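Local coordinates for protein MHC class I antigen (Ctenopharyngodon idella, PDB 5H5Z) that probably presents short peptides to T cells at the cell surface, bound in its groove and paired with beta-2-microglobulin, at residues Thr46-Trp58 / Trp163-Leu175. Numbering follows the deposited sequence.
Sequences TEWIRQNEGADYW and WLKKYVAYGKDTL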
ATOM      1  N   THR A  46       6.391  -5.586  13.333  1.00 24.30           N
ATOM      2  CA  THR A  46       5.496  -4.928  14.305  1.00 27.65           C
ATOM      3  C   THR A  46       5.846  -5.328  15.732  1.00 25.84           C
ATOM      4  O   THR A  46       6.423  -6.393  15.958  1.00 26.67           O
ATOM      5  CB  THR A  46       4.007  -5.270  14.083  1.00 28.63           C
ATOM      6  OG1 THR A  46       3.801  -6.675  14.284  1.00 28.81           O
ATOM      7  CG2 THR A  46       3.549  -4.892  12.696  1.00 28.90           C
ATOM      8  N   GLU A  47       5.487  -4.478  16.693  1.00 25.69           N
ATOM      9  CA  GLU A  47       5.673  -4.805  18.108  1.00 26.87           C
ATOM     10  C   GLU A  47       4.868  -6.036  18.525  1.00 25.40           C
ATOM     11  O   GLU A  47       5.344  -6.844  19.323  1.00 28.93           O
ATOM     12  CB  GLU A  47       5.330  -3.610  18.999  1.00 32.45           C
ATOM     13  CG  GLU A  47       6.324  -2.460  18.906  1.00 40.33           C
ATOM     14  CD  GLU A  47       7.464  -2.555  19.908  1.00 52.95           C
ATOM     15  OE1 GLU A  47       8.185  -3.577  19.906  1.00 68.05           O
ATOM     16  OE2 GLU A  47       7.648  -1.591  20.687  1.00 51.69           O
ATOM     17  N   TRP A  48       3.666  -6.198  17.974  1.00 27.12           N
ATOM     18  CA  TRP A  48       2.821  -7.326  18.392  1.00 27.62           C
ATOM     19  C   TRP A  48       3.359  -8.698  17.979  1.00 25.71           C
ATOM     20  O   TRP A  48       3.162  -9.668  18.709  1.00 26.66           O
ATOM     21  CB  TRP A  48       1.342  -7.139  18.022  1.00 28.81           C
ATOM     22  CG  TRP A  48       1.044  -6.951  16.562  1.00 25.85           C
ATOM     23  CD1 TRP A  48       0.779  -5.767  15.925  1.00 28.96           C
ATOM     24  CD2 TRP A  48       0.937  -7.975  15.566  1.00 24.12           C
ATOM     25  NE1 TRP A  48       0.532  -5.990  14.591  1.00 26.69           N
ATOM     26  CE2 TRP A  48       0.629  -7.335  14.342  1.00 25.27           C
ATOM     27  CE3 TRP A  48       1.097  -9.371  15.581  1.00 23.17           C
ATOM     28  CZ2 TRP A  48       0.460  -8.047  13.146  1.00 24.19           C
ATOM     29  CZ3 TRP A  48       0.930 -10.076  14.393  1.00 22.72           C
ATOM     30  CH2 TRP A  48       0.617  -9.408  13.187  1.00 22.11           C
ATOM     31  N   ILE A  49       4.028  -8.790  16.826  1.00 24.41           N
ATOM     32  CA  ILE A  49       4.666 -10.052  16.438  1.00 23.50           C
ATOM     33  C   ILE A  49       5.956 -10.292  17.234  1.00 24.92           C
ATOM     34  O   ILE A  49       6.238 -11.431  17.617  1.00 28.10           O
ATOM     35  CB  ILE A  49       4.849 -10.221  14.896  1.00 21.73           C
ATOM     36  CG1 ILE A  49       5.208 -11.669  14.538  1.00 21.91           C
ATOM     37  CG2 ILE A  49       5.875  -9.250  14.316  1.00 22.87           C
ATOM     38  CD1 ILE A  49       4.067 -12.652  14.703  1.00 23.73           C
ATOM     39  N   ARG A  50       6.706  -9.220  17.506  1.00 25.80           N
ATOM     40  CA  ARG A  50       7.937  -9.294  18.308  1.00 30.50           C
ATOM     41  C   ARG A  50       7.675  -9.818  19.716  1.00 29.90           C
ATOM     42  O   ARG A  50       8.462 -10.598  20.254  1.00 38.11           O
ATOM     43  CB  ARG A  50       8.620  -7.925  18.415  1.00 33.41           C
ATOM     44  CG  ARG A  50       9.266  -7.419  17.139  1.00 37.00           C
ATOM     45  CD  ARG A  50      10.043  -6.137  17.389  1.00 46.97           C
ATOM     46  NE  ARG A  50      10.559  -5.565  16.146  1.00 51.16           N
ATOM     47  CZ  ARG A  50       9.982  -4.576  15.465  1.00 50.20           C
ATOM     48  NH1 ARG A  50       8.858  -4.019  15.905  1.00 44.03           N
ATOM     49  NH2 ARG A  50      10.537  -4.134  14.342  1.00 51.68           N
ATOM     50  N   GLN A  51       6.567  -9.384  20.306  1.00 30.74           N
ATOM     51  CA  GLN A  51       6.248  -9.719  21.692  1.00 31.66           C
ATOM     52  C   GLN A  51       5.707 -11.139  21.847  1.00 32.63           C
ATOM     53  O   GLN A  51       5.643 -11.670  22.962  1.00 32.80           O
ATOM     54  CB  GLN A  51       5.247  -8.712  22.258  1.00 37.49           C
ATOM     55  CG  GLN A  51       5.835  -7.331  22.502  1.00 40.25           C
ATOM     56  CD  GLN A  51       4.876  -6.391  23.208  1.00 47.82           C
ATOM     57  OE1 GLN A  51       3.675  -6.378  22.932  1.00 54.15           O
ATOM     58  NE2 GLN A  51       5.408  -5.586  24.117  1.00 54.52           N
ATOM     59  N   ASN A  52       5.337 -11.758  20.729  1.00 26.20           N
ATOM     60  CA  ASN A  52       4.575 -13.002  20.767  1.00 26.69           C
ATOM     61  C   ASN A  52       5.175 -14.194  20.027  1.00 26.84           C
ATOM     62  O   ASN A  52       4.731 -15.326  20.215  1.00 30.83           O
ATOM     63  CB  ASN A  52       3.145 -12.742  20.315  1.00 28.05           C
ATOM     64  CG  ASN A  52       2.350 -11.984  21.351  1.00 30.07           C
ATOM     65  OD1 ASN A  52       1.975 -12.542  22.384  1.00 32.42           O
ATOM     66  ND2 ASN A  52       2.097 -10.704  21.092  1.00 27.80           N
ATOM     67  N   GLU A  53       6.167 -13.939  19.181  1.00 26.73           N
ATOM     68  CA  GLU A  53       6.937 -15.010  18.561  1.00 25.97           C
ATOM     69  C   GLU A  53       8.417 -14.689  18.688  1.00 29.13           C
ATOM     70  O   GLU A  53       8.789 -13.533  18.916  1.00 33.50           O
ATOM     71  CB  GLU A  53       6.548 -15.203  17.088  1.00 26.70           C
ATOM     72  CG  GLU A  53       5.108 -15.642  16.844  1.00 25.40           C
ATOM     73  CD  GLU A  53       4.798 -17.045  17.343  1.00 28.94           C
ATOM     74  OE1 GLU A  53       3.603 -17.395  17.388  1.00 28.05           O
ATOM     75  OE2 GLU A  53       5.731 -17.798  17.687  1.00 28.97           O
ATOM     76  N   GLY A  54       9.255 -15.711  18.554  1.00 31.15           N
ATOM     77  CA  GLY A  54      10.688 -15.545  18.732  1.00 30.69           C
ATOM     78  C   GLY A  54      11.511 -16.340  17.743  1.00 32.80           C
ATOM     79  O   GLY A  54      11.065 -16.611  16.623  1.00 32.87           O
ATOM     80  N   ALA A  55      12.709 -16.725  18.177  1.00 31.32           N
ATOM     81  CA  ALA A  55      13.695 -17.380  17.321  1.00 32.23           C
ATOM     82  C   ALA A  55      13.164 -18.591  16.552  1.00 35.01           C
ATOM     83  O   ALA A  55      13.374 -18.681  15.346  1.00 33.80           O
ATOM     84  CB  ALA A  55      14.930 -17.755  18.127  1.00 34.25           C
ATOM     85  N   ASP A  56      12.474 -19.503  17.241  1.00 35.89           N
ATOM     86  CA  ASP A  56      11.920 -20.710  16.606  1.00 33.60           C
ATOM     87  C   ASP A  56      10.984 -20.390  15.440  1.00 31.19           C
ATOM     88  O   ASP A  56      11.096 -20.984  14.362  1.00 30.41           O
ATOM     89  CB  ASP A  56      11.193 -21.591  17.632  1.00 42.02           C
ATOM     90  CG  ASP A  56      12.116 -22.603  18.304  1.00 53.96           C
ATOM     91  OD1 ASP A  56      13.357 -22.445  18.248  1.00 56.01           O
ATOM     92  OD2 ASP A  56      11.591 -23.570  18.897  1.00 54.51           O
ATOM     93  N   TYR A  57      10.068 -19.452  15.668  1.00 30.67           N
ATOM     94  CA  TYR A  57       9.132 -18.995  14.642  1.00 29.88           C
ATOM     95  C   TYR A  57       9.860 -18.420  13.426  1.00 26.89           C
ATOM     96  O   TYR A  57       9.578 -18.794  12.282  1.00 25.65           O
ATOM     97  CB  TYR A  57       8.169 -17.960  15.235  1.00 28.55           C
ATOM     98  CG  TYR A  57       7.255 -17.296  14.223  1.00 26.19           C
ATOM     99  CD1 TYR A  57       6.009 -17.845  13.910  1.00 24.49           C
ATOM    100  CD2 TYR A  57       7.629 -16.105  13.589  1.00 25.42           C
ATOM    101  CE1 TYR A  57       5.168 -17.236  12.985  1.00 23.93           C
ATOM    102  CE2 TYR A  57       6.800 -15.491  12.660  1.00 21.75           C
ATOM    103  CZ  TYR A  57       5.567 -16.061  12.364  1.00 23.38           C
ATOM    104  OH  TYR A  57       4.733 -15.456  11.446  1.00 23.86           O
ATOM    105  N   TRP A  58      10.807 -17.523  13.681  1.00 27.13           N
ATOM    106  CA  TRP A  58      11.523 -16.843  12.604  1.00 25.93           C
ATOM    107  C   TRP A  58      12.487 -17.761  11.856  1.00 28.09           C
ATOM    108  O   TRP A  58      12.631 -17.637  10.642  1.00 29.19           O
ATOM    109  CB  TRP A  58      12.189 -15.559  13.113  1.00 26.19           C
ATOM    110  CG  TRP A  58      11.158 -14.517  13.452  1.00 27.23           C
ATOM    111  CD1 TRP A  58      10.855 -14.025  14.694  1.00 28.52           C
ATOM    112  CD2 TRP A  58      10.265 -13.871  12.538  1.00 25.73           C
ATOM    113  NE1 TRP A  58       9.841 -13.100  14.602  1.00 27.44           N
ATOM    114  CE2 TRP A  58       9.461 -12.985  13.291  1.00 25.58           C
ATOM    115  CE3 TRP A  58      10.074 -13.945  11.152  1.00 26.98           C
ATOM    116  CZ2 TRP A  58       8.472 -12.187  12.704  1.00 24.51           C
ATOM    117  CZ3 TRP A  58       9.098 -13.141  10.568  1.00 23.84           C
ATOM    118  CH2 TRP A  58       8.308 -12.277  11.345  1.00 23.96           C
ATOM    119  N   TRP A 163      -3.424 -19.297  11.902  1.00 19.82           N
ATOM    120  CA  TRP A 163      -2.406 -18.298  12.203  1.00 19.29           C
ATOM    121  C   TRP A 163      -2.974 -16.883  12.242  1.00 18.41           C
ATOM    122  O   TRP A 163      -2.593 -16.091  13.103  1.00 18.31           O
ATOM    123  CB  TRP A 163      -1.225 -18.409  11.235  1.00 17.70           C
ATOM    124  CG  TRP A 163      -0.284 -19.501  11.638  1.00 22.38           C
ATOM    125  CD1 TRP A 163      -0.214 -20.758  11.120  1.00 26.81           C
ATOM    126  CD2 TRP A 163       0.704 -19.433  12.669  1.00 22.49           C
ATOM    127  NE1 TRP A 163       0.763 -21.487  11.765  1.00 31.43           N
ATOM    128  CE2 TRP A 163       1.343 -20.693  12.721  1.00 29.15           C
ATOM    129  CE3 TRP A 163       1.116 -18.425  13.554  1.00 22.73           C
ATOM    130  CZ2 TRP A 163       2.377 -20.974  13.621  1.00 28.18           C
ATOM    131  CZ3 TRP A 163       2.144 -18.708  14.454  1.00 27.24           C
ATOM    132  CH2 TRP A 163       2.762 -19.972  14.476  1.00 27.88           C
ATOM    133  N   LEU A 164      -3.882 -16.565  11.318  1.00 17.91           N
ATOM    134  CA  LEU A 164      -4.555 -15.272  11.357  1.00 16.82           C
ATOM    135  C   LEU A 164      -5.202 -15.047  12.728  1.00 16.69           C
ATOM    136  O   LEU A 164      -5.015 -13.999  13.347  1.00 18.59           O
ATOM    137  CB  LEU A 164      -5.590 -15.151  10.234  1.00 16.16           C
ATOM    138  CG  LEU A 164      -6.470 -13.895  10.255  1.00 16.73           C
ATOM    139  CD1 LEU A 164      -5.652 -12.605  10.241  1.00 16.37           C
ATOM    140  CD2 LEU A 164      -7.448 -13.921   9.096  1.00 18.90           C
ATOM    141  N   LYS A 165      -5.936 -16.044  13.213  1.00 18.76           N
ATOM    142  CA  LYS A 165      -6.549 -15.958  14.546  1.00 20.06           C
ATOM    143  C   LYS A 165      -5.526 -15.653  15.656  1.00 21.45           C
ATOM    144  O   LYS A 165      -5.790 -14.828  16.547  1.00 22.53           O
ATOM    145  CB  LYS A 165      -7.362 -17.221  14.858  1.00 23.07           C
ATOM    146  CG  LYS A 165      -8.641 -17.335  14.037  1.00 23.98           C
ATOM    147  CD  LYS A 165      -9.360 -18.655  14.270  1.00 30.54           C
ATOM    148  CE  LYS A 165     -10.652 -18.704  13.466  1.00 33.49           C
ATOM    149  NZ  LYS A 165     -11.178 -20.088  13.332  1.00 38.33           N
ATOM    150  N   LYS A 166      -4.363 -16.301  15.593  1.00 21.32           N
ATOM    151  CA  LYS A 166      -3.275 -16.032  16.536  1.00 21.75           C
ATOM    152  C   LYS A 166      -2.779 -14.589  16.433  1.00 22.82           C
ATOM    153  O   LYS A 166      -2.600 -13.924  17.455  1.00 22.68           O
ATOM    154  CB  LYS A 166      -2.105 -17.007  16.340  1.00 22.79           C
ATOM    155  CG  LYS A 166      -2.344 -18.434  16.804  1.00 25.48           C
ATOM    156  CD  LYS A 166      -1.209 -19.324  16.312  1.00 30.21           C
ATOM    157  CE  LYS A 166      -0.787 -20.335  17.358  1.00 40.30           C
ATOM    158  NZ  LYS A 166      -0.095 -19.697  18.515  1.00 38.77           N
ATOM    159  N   TYR A 167      -2.567 -14.112  15.200  1.00 23.20           N
ATOM    160  CA  TYR A 167      -2.073 -12.752  14.964  1.00 19.84           C
ATOM    161  C   TYR A 167      -3.056 -11.695  15.449  1.00 18.71           C
ATOM    162  O   TYR A 167      -2.650 -10.675  16.016  1.00 21.71           O
ATOM    163  CB  TYR A 167      -1.747 -12.519  13.476  1.00 17.15           C
ATOM    164  CG  TYR A 167      -0.696 -13.456  12.902  1.00 19.27           C
ATOM    165  CD1 TYR A 167       0.335 -13.968  13.704  1.00 19.48           C
ATOM    166  CD2 TYR A 167      -0.722 -13.816  11.554  1.00 17.26           C
ATOM    167  CE1 TYR A 167       1.298 -14.818  13.181  1.00 21.80           C
ATOM    168  CE2 TYR A 167       0.240 -14.679  11.020  1.00 18.69           C
ATOM    169  CZ  TYR A 167       1.245 -15.170  11.839  1.00 20.41           C
ATOM    170  OH  TYR A 167       2.206 -16.013  11.326  1.00 21.46           O
ATOM    171  N   VAL A 168      -4.347 -11.944  15.229  1.00 18.87           N
ATOM    172  CA  VAL A 168      -5.399 -11.015  15.652  1.00 20.59           C
ATOM    173  C   VAL A 168      -5.387 -10.879  17.177  1.00 24.53           C
ATOM    174  O   VAL A 168      -5.495  -9.769  17.693  1.00 24.25           O
ATOM    175  CB  VAL A 168      -6.791 -11.406  15.101  1.00 22.47           C
ATOM    176  CG1 VAL A 168      -7.890 -10.524  15.688  1.00 23.79           C
ATOM    177  CG2 VAL A 168      -6.803 -11.285  13.582  1.00 22.10           C
ATOM    178  N   ALA A 169      -5.214 -11.997  17.886  1.00 23.51           N
ATOM    179  CA  ALA A 169      -5.085 -11.965  19.346  1.00 24.43           C
ATOM    180  C   ALA A 169      -3.813 -11.243  19.808  1.00 23.83           C
ATOM    181  O   ALA A 169      -3.862 -10.424  20.731  1.00 26.37           O
ATOM    182  CB  ALA A 169      -5.158 -13.370  19.929  1.00 25.49           C
ATOM    183  N   TYR A 170      -2.682 -11.541  19.168  1.00 22.45           N
ATOM    184  CA  TYR A 170      -1.421 -10.846  19.456  1.00 23.75           C
ATOM    185  C   TYR A 170      -1.560  -9.330  19.312  1.00 22.86           C
ATOM    186  O   TYR A 170      -1.105  -8.574  20.171  1.00 24.50           O
ATOM    187  CB  TYR A 170      -0.302 -11.288  18.507  1.00 21.16           C
ATOM    188  CG  TYR A 170       0.139 -12.734  18.575  1.00 22.58           C
ATOM    189  CD1 TYR A 170      -0.123 -13.540  19.691  1.00 24.04           C
ATOM    190  CD2 TYR A 170       0.861 -13.285  17.524  1.00 23.87           C
ATOM    191  CE1 TYR A 170       0.308 -14.858  19.736  1.00 23.07           C
ATOM    192  CE2 TYR A 170       1.295 -14.599  17.556  1.00 23.67           C
ATOM    193  CZ  TYR A 170       1.017 -15.380  18.659  1.00 25.62           C
ATOM    194  OH  TYR A 170       1.458 -16.678  18.670  1.00 26.00           O
ATOM    195  N   GLY A 171      -2.181  -8.892  18.218  1.00 24.09           N
ATOM    196  CA  GLY A 171      -2.260  -7.468  17.906  1.00 25.49           C
ATOM    197  C   GLY A 171      -3.633  -6.847  18.078  1.00 24.93           C
ATOM    198  O   GLY A 171      -3.919  -5.819  17.476  1.00 26.32           O
ATOM    199  N   LYS A 172      -4.469  -7.461  18.915  1.00 27.98           N
ATOM    200  CA  LYS A 172      -5.875  -7.068  19.066  1.00 26.82           C
ATOM    201  C   LYS A 172      -6.085  -5.567  19.229  1.00 28.56           C
ATOM    202  O   LYS A 172      -6.870  -4.960  18.489  1.00 29.22           O
ATOM    203  CB  LYS A 172      -6.524  -7.818  20.236  1.00 28.80           C
ATOM    204  CG  LYS A 172      -8.038  -7.691  20.278  1.00 32.35           C
ATOM    205  CD  LYS A 172      -8.601  -8.249  21.572  1.00 38.14           C
ATOM    206  CE  LYS A 172     -10.046  -7.823  21.801  1.00 43.21           C
ATOM    207  NZ  LYS A 172     -10.990  -8.414  20.810  1.00 45.38           N
ATOM    208  N   ASP A 173      -5.383  -4.972  20.189  1.00 27.70           N
ATOM    209  CA  ASP A 173      -5.566  -3.558  20.495  1.00 34.06           C
ATOM    210  C   ASP A 173      -5.183  -2.658  19.306  1.00 33.25           C
ATOM    211  O   ASP A 173      -5.845  -1.655  19.035  1.00 31.37           O
ATOM    212  CB  ASP A 173      -4.800  -3.181  21.767  1.00 40.38           C
ATOM    213  CG  ASP A 173      -5.269  -3.962  22.998  1.00 47.53           C
ATOM    214  OD1 ASP A 173      -6.500  -4.138  23.199  1.00 44.29           O
ATOM    215  OD2 ASP A 173      -4.394  -4.399  23.777  1.00 62.24           O
ATOM    216  N   THR A 174      -4.138  -3.043  18.579  1.00 28.44           N
ATOM    217  CA  THR A 174      -3.704  -2.294  17.405  1.00 28.63           C
ATOM    218  C   THR A 174      -4.649  -2.512  16.225  1.00 22.49           C
ATOM    219  O   THR A 174      -5.044  -1.561  15.554  1.00 22.00           O
ATOM    220  CB  THR A 174      -2.273  -2.683  16.990  1.00 34.41           C
ATOM    221  OG1 THR A 174      -1.416  -2.638  18.137  1.00 34.21           O
ATOM    222  CG2 THR A 174      -1.744  -1.730  15.920  1.00 33.41           C
ATOM    223  N   LEU A 175      -5.012  -3.769  15.989  1.00 21.93           N
ATOM    224  CA  LEU A 175      -5.838  -4.145  14.840  1.00 22.21           C
ATOM    225  C   LEU A 175      -7.289  -3.684  14.957  1.00 23.64           C
ATOM    226  O   LEU A 175      -7.931  -3.390  13.945  1.00 23.41           O
ATOM    227  CB  LEU A 175      -5.751  -5.659  14.599  1.00 22.21           C
ATOM    228  CG  LEU A 175      -4.371  -6.150  14.146  1.00 22.42           C
ATOM    229  CD1 LEU A 175      -4.308  -7.666  14.137  1.00 24.77           C
ATOM    230  CD2 LEU A 175      -4.004  -5.584  12.775  1.00 21.62           C
TER
HETATM  231  O   HOH W   1       0.455  -8.953  22.729  1.00 40.62           O
HETATM  232  O   HOH W   2       2.938 -16.975  21.634  1.00 41.80           O
HETATM  233  O   HOH W   3       2.895 -19.814  18.437  1.00 35.77           O
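This contact closes one end of the MHC class I peptide-binding groove, the end that in this family takes the peptide N-terminus (the A pocket). The start of the alpha-1 helical region, 46-58, meets the end of the long alpha-2 helix in 163-175. Tyr57 OH and Tyr167 OH share a hydrogen bond of 2.6 Å between side chains that come from opposite directions. Tyr167 OH also hydrogen-bonds the backbone of the bound peptide, and the bond from Tyr57 probably helps to fix that hydroxyl. Trp163 lies beside them, its CZ3 3.7 Å from Tyr57 CE1, with the ring planes oblique to each other.

Trp48 packs where the long helix ends. Its CG stands between the backbone N and the carbonyl carbon (chi1 59°), which sets the indole against Gly171. Gly171 CA sits over one indole face, 3.6 Å from Trp48 CG, and Thr46 OG1 covers the opposite face. The far rim of the indole reaches Tyr167, with Trp48 CZ3 3.7 Å from Tyr167 CB. Phe32 of the groove floor meets the rings of both Trp48 and Tyr167.

Asn52 covers one face of the Tyr170 ring. The amide lies almost parallel to the phenol ring, planes 3° apart, and Asn52 CB is centred over the ring face. A nearly straight bond from Asn52 ND2 to Trp48 O, 2.8 Å long, holds the amide flat. Water 1 links the same ND2 to Tyr170 O. The Glu53 chain bends at chi2, which brings OE1 to the edge of the Tyr170 ring. Water 3 bridges Glu53 OE1 and Lys166 NZ, which are too far apart for a direct salt bridge; their opposite charges may still attract. Tyr170 OH donates to Glu53 OE1 at 2.6 Å, approaching from above the carboxylate plane, 38° out of it.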